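Local coordinates for protein alpha-14 giardin (Giardia lamblia, PDB 3CHJ) that binds calcium, probably associates with phospholipid as other annexins do, and may act as a calcium-regulated structural element linking the membrane bilayer to the underlying axoneme, at residues Asn46-Phe51 and Met77-Arg82. Sequence-based numbering, arbitrary orientation.
Sequences NMQRTF and MLYKPR
M47 sends CG anti to its own nitrogen (chi1 -176°) and then bends at chi2 and chi3, which carries the terminal CE over one face of the Y79 ring. CE lies 4.1 Å from the ring centroid and 26° off the ring normal, the geometry of a CH-pi contact. The methyl is displaced toward the rim, and its nearest ring atom is accordingly CE2 of Y79, 3.8 Å from CE of M47. Q48 also starts anti but stays extended, which brings OE1 to the edge of the ring, near its plane, 3.6 Å from CB of Y79. Its amide plane stands 77° from the ring plane, so the two flat groups do not stack.

No direct hydrogen bond joins the segments; a water does the polar work. It donates to Y79 O at 2.7 Å and, weakly, to Q48 OE1 at 3.1 Å, although competing acceptors nearby leave the sharing of its protons uncertain. At Y79 the backbone departs from the conformation of helix 69-78, so the water meets a carbonyl where the chain turns away. The far end of the tyrosine is anchored too, since OH bonds to L32 O. Its side chain also touches I35 and A36 of helix 31-38 and L44 of helix 41-55, while M47 touches V15 of helix 12-24.

The methionine methyl and the tyrosine thus pack helix 41-55 against the turn between helices 69-78 and 82-94, a helix-to-turn contact within the all-helical annexin fold, in its N-terminal part and remote from the bound calcium.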
ATOM      1  N   ASN A  46      16.130 -14.739  -4.079  1.00 19.61           N
ATOM      2  CA  ASN A  46      17.227 -15.681  -4.296  1.00 20.58           C
ATOM      3  C   ASN A  46      18.066 -15.278  -5.496  1.00 20.90           C
ATOM      4  O   ASN A  46      19.303 -15.290  -5.432  1.00 21.35           O
ATOM      5  CB  ASN A  46      16.731 -17.117  -4.469  1.00 21.17           C
ATOM      6  CG  ASN A  46      17.889 -18.098  -4.667  1.00 23.74           C
ATOM      7  OD1 ASN A  46      17.975 -18.773  -5.693  1.00 27.80           O
ATOM      8  ND2 ASN A  46      18.816 -18.130  -3.702  1.00 23.76           N
ATOM      9  N   MET A  47      17.384 -14.908  -6.579  1.00 20.51           N
ATOM     10  CA  MET A  47      18.041 -14.448  -7.797  1.00 20.82           C
ATOM     11  C   MET A  47      18.896 -13.206  -7.535  1.00 21.39           C
ATOM     12  O   MET A  47      20.023 -13.108  -8.031  1.00 21.22           O
ATOM     13  CB  MET A  47      16.998 -14.193  -8.891  1.00 21.17           C
ATOM     14  CG  MET A  47      17.568 -13.792 -10.247  1.00 22.14           C
ATOM     15  SD  MET A  47      17.890 -12.034 -10.326  1.00 24.31           S
ATOM     16  CE  MET A  47      16.222 -11.372 -10.127  1.00 25.27           C
ATOM     17  N   GLN A  48      18.374 -12.255  -6.763  1.00 21.08           N
ATOM     18  CA  GLN A  48      19.159 -11.070  -6.407  1.00 21.98           C
ATOM     19  C   GLN A  48      20.452 -11.418  -5.648  1.00 22.47           C
ATOM     20  O   GLN A  48      21.534 -10.875  -5.936  1.00 22.62           O
ATOM     21  CB  GLN A  48      18.317 -10.072  -5.603  1.00 21.96           C
ATOM     22  CG  GLN A  48      19.144  -8.926  -5.032  1.00 24.92           C
ATOM     23  CD  GLN A  48      18.339  -7.682  -4.783  1.00 28.14           C
ATOM     24  OE1 GLN A  48      17.156  -7.616  -5.121  1.00 31.51           O
ATOM     25  NE2 GLN A  48      18.977  -6.670  -4.203  1.00 30.30           N
ATOM     26  N   ARG A  49      20.334 -12.330  -4.689  1.00 22.66           N
ATOM     27  CA  ARG A  49      21.485 -12.795  -3.928  1.00 23.78           C
ATOM     28  C   ARG A  49      22.488 -13.480  -4.859  1.00 24.53           C
ATOM     29  O   ARG A  49      23.695 -13.265  -4.755  1.00 25.82           O
ATOM     30  CB  ARG A  49      21.033 -13.742  -2.814  1.00 23.16           C
ATOM     31  CG  ARG A  49      20.429 -13.041  -1.598  1.00 22.61           C
ATOM     32  CD  ARG A  49      19.607 -14.032  -0.775  1.00 23.67           C
ATOM     33  NE  ARG A  49      19.081 -13.449   0.457  1.00 24.13           N
ATOM     34  CZ  ARG A  49      18.430 -14.148   1.388  1.00 23.33           C
ATOM     35  NH1 ARG A  49      18.231 -15.450   1.220  1.00 24.00           N
ATOM     36  NH2 ARG A  49      17.993 -13.542   2.486  1.00 26.46           N
ATOM     37  N   THR A  50      21.979 -14.267  -5.795  1.00 24.94           N
ATOM     38  CA  THR A  50      22.811 -15.035  -6.731  1.00 26.13           C
ATOM     39  C   THR A  50      23.508 -14.121  -7.753  1.00 26.86           C
ATOM     40  O   THR A  50      24.612 -14.424  -8.216  1.00 26.66           O
ATOM     41  CB  THR A  50      21.965 -16.123  -7.431  1.00 26.29           C
ATOM     42  OG1 THR A  50      21.418 -16.997  -6.436  1.00 26.07           O
ATOM     43  CG2 THR A  50      22.797 -16.959  -8.409  1.00 27.86           C
ATOM     44  N   PHE A  51      22.853 -13.007  -8.088  1.00 27.47           N
ATOM     45  CA  PHE A  51      23.404 -12.002  -9.009  1.00 28.06           C
ATOM     46  C   PHE A  51      24.819 -11.578  -8.614  1.00 29.40           C
ATOM     47  O   PHE A  51      25.722 -11.530  -9.457  1.00 29.07           O
ATOM     48  CB  PHE A  51      22.489 -10.772  -9.051  1.00 27.09           C
ATOM     49  CG  PHE A  51      22.844  -9.779 -10.134  1.00 26.00           C
ATOM     50  CD1 PHE A  51      22.238  -9.854 -11.383  1.00 24.46           C
ATOM     51  CD2 PHE A  51      23.771  -8.767  -9.897  1.00 23.70           C
ATOM     52  CE1 PHE A  51      22.554  -8.942 -12.388  1.00 24.35           C
ATOM     53  CE2 PHE A  51      24.103  -7.852 -10.905  1.00 24.57           C
ATOM     54  CZ  PHE A  51      23.490  -7.943 -12.146  1.00 24.68           C
ATOM     55  N   MET A  77      12.371  -2.806  -5.100  1.00 12.74           N
ATOM     56  CA  MET A  77      11.219  -3.100  -4.233  1.00 13.59           C
ATOM     57  C   MET A  77      10.549  -4.397  -4.667  1.00 13.25           C
ATOM     58  O   MET A  77       9.973  -5.123  -3.837  1.00 13.93           O
ATOM     59  CB  MET A  77      10.194  -1.972  -4.285  1.00 13.77           C
ATOM     60  CG  MET A  77      10.595  -0.674  -3.596  1.00 16.13           C
ATOM     61  SD  MET A  77       9.110   0.381  -3.512  1.00 16.52           S
ATOM     62  CE  MET A  77       9.829   1.983  -3.071  1.00 18.45           C
ATOM     63  N   LEU A  78      10.607  -4.680  -5.960  1.00 12.66           N
ATOM     64  CA  LEU A  78       9.884  -5.833  -6.507  1.00 13.42           C
ATOM     65  C   LEU A  78      10.570  -7.133  -6.186  1.00 14.98           C
ATOM     66  O   LEU A  78       9.904  -8.180  -6.144  1.00 15.94           O
ATOM     67  CB  LEU A  78       9.726  -5.707  -8.024  1.00 13.72           C
ATOM     68  CG  LEU A  78       8.901  -4.524  -8.526  1.00 12.20           C
ATOM     69  CD1 LEU A  78       9.029  -4.435 -10.045  1.00 14.16           C
ATOM     70  CD2 LEU A  78       7.426  -4.648  -8.089  1.00 14.86           C
ATOM     71  N   TYR A  79      11.880  -7.102  -5.960  1.00 14.93           N
ATOM     72  CA  TYR A  79      12.617  -8.366  -5.824  1.00 16.19           C
ATOM     73  C   TYR A  79      12.779  -8.771  -4.347  1.00 17.78           C
ATOM     74  O   TYR A  79      13.657  -9.553  -3.994  1.00 19.48           O
ATOM     75  CB  TYR A  79      13.970  -8.305  -6.565  1.00 16.10           C
ATOM     76  CG  TYR A  79      13.914  -8.146  -8.086  1.00 15.26           C
ATOM     77  CD1 TYR A  79      12.726  -8.287  -8.809  1.00 16.37           C
ATOM     78  CD2 TYR A  79      15.078  -7.913  -8.804  1.00 17.74           C
ATOM     79  CE1 TYR A  79      12.699  -8.154 -10.199  1.00 15.40           C
ATOM     80  CE2 TYR A  79      15.069  -7.766 -10.182  1.00 15.80           C
ATOM     81  CZ  TYR A  79      13.884  -7.908 -10.887  1.00 15.81           C
ATOM     82  OH  TYR A  79      13.890  -7.757 -12.268  1.00 16.60           O
ATOM     83  N   LYS A  80      11.923  -8.216  -3.495  1.00 18.89           N
ATOM     84  CA  LYS A  80      12.000  -8.415  -2.047  1.00 19.66           C
ATOM     85  C   LYS A  80      10.792  -9.200  -1.584  1.00 19.03           C
ATOM     86  O   LYS A  80       9.705  -9.015  -2.111  1.00 18.60           O
ATOM     87  CB  LYS A  80      11.953  -7.058  -1.323  1.00 20.68           C
ATOM     88  CG  LYS A  80      13.261  -6.354  -1.280  1.00 23.57           C
ATOM     89  CD  LYS A  80      13.120  -4.950  -0.799  1.00 29.42           C
ATOM     90  CE  LYS A  80      14.391  -4.205  -1.137  1.00 31.35           C
ATOM     91  NZ  LYS A  80      15.600  -4.865  -0.569  1.00 36.92           N
ATOM     92  N   PRO A  81      10.960 -10.035  -0.545  1.00 19.38           N
ATOM     93  CA  PRO A  81       9.750 -10.531   0.095  1.00 18.97           C
ATOM     94  C   PRO A  81       8.917  -9.368   0.673  1.00 18.38           C
ATOM     95  O   PRO A  81       9.479  -8.385   1.145  1.00 17.95           O
ATOM     96  CB  PRO A  81      10.294 -11.397   1.239  1.00 19.40           C
ATOM     97  CG  PRO A  81      11.691 -11.726   0.836  1.00 20.08           C
ATOM     98  CD  PRO A  81      12.187 -10.535   0.103  1.00 19.85           C
ATOM     99  N   ARG A  82       7.599  -9.522   0.649  1.00 18.74           N
ATOM    100  CA  ARG A  82       6.642  -8.501   1.107  1.00 19.02           C
ATOM    101  C   ARG A  82       6.955  -7.939   2.498  1.00 17.96           C
ATOM    102  O   ARG A  82       7.035  -6.719   2.704  1.00 15.15           O
ATOM    103  CB  ARG A  82       5.242  -9.114   1.096  1.00 20.45           C
ATOM    104  CG  ARG A  82       4.170  -8.324   1.811  1.00 24.14           C
ATOM    105  CD  ARG A  82       2.839  -9.068   1.758  1.00 27.79           C
ATOM    106  NE  ARG A  82       1.712  -8.137   1.790  1.00 28.65           N
ATOM    107  CZ  ARG A  82       1.495  -7.219   0.850  1.00 29.45           C
ATOM    108  NH1 ARG A  82       2.327  -7.116  -0.178  1.00 30.14           N
ATOM    109  NH2 ARG A  82       0.461  -6.401   0.937  1.00 30.35           N
TER
HETATM  110  O   HOH W   1      15.908  -8.869  -2.599  1.00 25.86           O